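Long-range contact in tRNA modification GTPase MnmE (Chlorobium tepidum, PDB 3GEE), which probably hydrolyses GTP at a high intrinsic rate and takes part in adding a carboxymethylaminomethyl group to the wobble uridine of certain tRNAs: residues A[346-351]-A[372-377]. Numbering follows the deposited sequence.
Sequences FLTVAN and TEVIGI. With GDP (guanosine-5'-diphosphate), chain B.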
# COMPACT_ATOMS: atom_id res chain seq x y z
N PHE A 346 24.27 -19.95 24.89
CA PHE A 346 23.86 -21.32 24.64
C PHE A 346 22.66 -21.70 25.48
O PHE A 346 22.52 -21.27 26.62
CB PHE A 346 25.01 -22.29 24.86
CG PHE A 346 24.95 -23.48 23.96
CD1 PHE A 346 24.15 -24.57 24.27
CD2 PHE A 346 25.66 -23.49 22.77
CE1 PHE A 346 24.08 -25.66 23.43
CE2 PHE A 346 25.59 -24.58 21.91
CZ PHE A 346 24.80 -25.67 22.24
N LEU A 347 21.79 -22.52 24.89
CA LEU A 347 20.54 -22.89 25.53
C LEU A 347 20.12 -24.26 24.99
O LEU A 347 19.81 -24.39 23.80
CB LEU A 347 19.48 -21.83 25.22
CG LEU A 347 18.52 -21.32 26.30
CD1 LEU A 347 17.44 -22.34 26.60
CD2 LEU A 347 19.27 -20.90 27.57
N THR A 348 20.13 -25.27 25.85
CA THR A 348 19.79 -26.63 25.45
C THR A 348 18.30 -26.87 25.59
O THR A 348 17.73 -26.75 26.68
CB THR A 348 20.57 -27.69 26.26
OG1 THR A 348 21.97 -27.43 26.15
CG2 THR A 348 20.28 -29.10 25.74
N VAL A 349 17.68 -27.20 24.47
CA VAL A 349 16.23 -27.36 24.41
C VAL A 349 15.88 -28.83 24.21
O VAL A 349 15.99 -29.37 23.11
CB VAL A 349 15.62 -26.49 23.29
CG1 VAL A 349 14.12 -26.43 23.45
CG2 VAL A 349 16.20 -25.08 23.33
N ALA A 350 15.46 -29.46 25.30
CA ALA A 350 15.07 -30.86 25.29
C ALA A 350 13.64 -30.99 24.81
O ALA A 350 12.70 -30.62 25.51
CB ALA A 350 15.24 -31.46 26.68
N ASN A 351 13.47 -31.52 23.59
CA ASN A 351 12.16 -31.60 22.95
C ASN A 351 11.45 -32.93 23.21
O ASN A 351 12.05 -33.90 23.68
CB ASN A 351 12.30 -31.35 21.44
CG ASN A 351 10.98 -30.99 20.78
OD1 ASN A 351 10.06 -30.47 21.43
ND2 ASN A 351 10.87 -31.25 19.49
N THR A 372 25.56 -26.91 30.20
CA THR A 372 24.67 -25.90 29.64
C THR A 372 23.39 -25.84 30.46
O THR A 372 23.19 -26.67 31.36
CB THR A 372 24.30 -26.23 28.19
OG1 THR A 372 23.45 -27.39 28.17
CG2 THR A 372 25.54 -26.50 27.35
N GLU A 373 22.53 -24.87 30.17
CA GLU A 373 21.20 -24.83 30.75
C GLU A 373 20.18 -25.53 29.87
O GLU A 373 20.12 -25.29 28.66
CB GLU A 373 20.76 -23.40 31.05
CG GLU A 373 20.86 -23.02 32.52
CD GLU A 373 19.82 -21.99 32.93
OE1 GLU A 373 19.62 -21.01 32.19
OE2 GLU A 373 19.20 -22.17 34.01
N VAL A 374 19.37 -26.39 30.49
CA VAL A 374 18.41 -27.22 29.78
C VAL A 374 16.97 -26.79 30.06
O VAL A 374 16.63 -26.45 31.20
CB VAL A 374 18.61 -28.73 30.11
CG1 VAL A 374 17.59 -29.59 29.40
CG2 VAL A 374 20.01 -29.17 29.75
N ILE A 375 16.14 -26.81 29.02
CA ILE A 375 14.72 -26.53 29.16
C ILE A 375 13.88 -27.61 28.48
O ILE A 375 14.12 -27.98 27.33
CB ILE A 375 14.35 -25.13 28.61
CG1 ILE A 375 14.88 -24.05 29.56
CG2 ILE A 375 12.83 -24.97 28.46
CD1 ILE A 375 14.94 -22.68 28.96
N GLY A 376 12.90 -28.12 29.23
CA GLY A 376 11.95 -29.10 28.72
C GLY A 376 10.93 -28.46 27.80
O GLY A 376 10.29 -27.46 28.16
N ILE A 377 10.78 -29.03 26.62
CA ILE A 377 9.92 -28.48 25.57
C ILE A 377 9.10 -29.56 24.87
O ILE A 377 9.61 -30.64 24.56
CB ILE A 377 10.76 -27.67 24.53
CG1 ILE A 377 11.05 -26.26 25.05
CG2 ILE A 377 10.08 -27.61 23.16
CD1 ILE A 377 9.83 -25.46 25.45
PB GDP B . 13.41 -31.48 12.01
O1B GDP B . 13.23 -30.03 11.65
O2B GDP B . 14.80 -31.72 12.55
O3B GDP B . 13.17 -32.34 10.79
O3A GDP B . 12.34 -31.87 13.15
PA GDP B . 10.76 -31.73 12.87
O1A GDP B . 10.25 -30.45 13.47
O2A GDP B . 10.47 -31.79 11.39
O5' GDP B . 10.13 -32.98 13.65
C5' GDP B . 10.28 -34.30 13.12
C4' GDP B . 9.14 -35.17 13.63
O4' GDP B . 9.13 -35.17 15.06
C3' GDP B . 7.80 -34.65 13.15
O3' GDP B . 7.23 -35.56 12.20
C2' GDP B . 6.94 -34.50 14.40
O2' GDP B . 5.74 -35.28 14.32
C1' GDP B . 7.80 -34.99 15.56
N9 GDP B . 7.80 -34.01 16.67
C8 GDP B . 8.41 -32.81 16.66
N7 GDP B . 8.22 -32.15 17.83
C5 GDP B . 7.47 -32.94 18.62
C6 GDP B . 6.91 -32.85 20.00
O6 GDP B . 7.09 -31.84 20.71
N1 GDP B . 6.18 -33.89 20.44
C2 GDP B . 5.95 -34.99 19.70
N2 GDP B . 5.21 -35.99 20.24
N3 GDP B . 6.44 -35.14 18.43
C4 GDP B . 7.19 -34.16 17.85
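T348, V349 and A350 pair in parallel register with V374, I375 and G376. The amides of T348 and A350 donate to E373 O and I375 O. T348 O and A350 O accept from the amides of I375 and I377; the last bond, I377 N to A350 O, is 2.7 Å long. The T348 carbonyl also receives the CA-H of V374, at 3.2 Å from CA to O.

The close packing lies on the face of L347, V349, I375 and I377. I375 CD1 meets L347 CD1 at 3.5 Å. With chi1 at -168°, V349 turns CG1 opposite its own amide nitrogen and against I377 CG1, also at 3.5 Å. On the other face T348 CB still meets V374 CG2 at 3.8 Å, but toward A350 the packing thins: its CB stands 4.1 Å from V374 CG1, and G376 adds no side chain. E373 is the solvent side; its CB stays 4.5 Å from L347 CD2.

N351 ends the strand at the nucleotide, as the asparagine of the NKxD motif of G domains. Its ND2 lies 3.3 Å from GDP N7 and is hydrogen-bonded to A244 O in the P-loop. OD1 is taken up by A379 N, so both ends of the amide are held and its flip is fixed. A leucine here would probably leave A244 O and A379 N without these partners and weaken the hold on the guanine.

This is the edge of the G-domain sheet, in a right-handed beta-alpha-beta crossover through helix 360-370. That helix touches T348 and V374, and helix 331-340 touches F346, T348 and T372. Helix 385-392 packs on I375 and I377 from the other face, while strand 315-321 flanks 346-351 on the side away from 374-376.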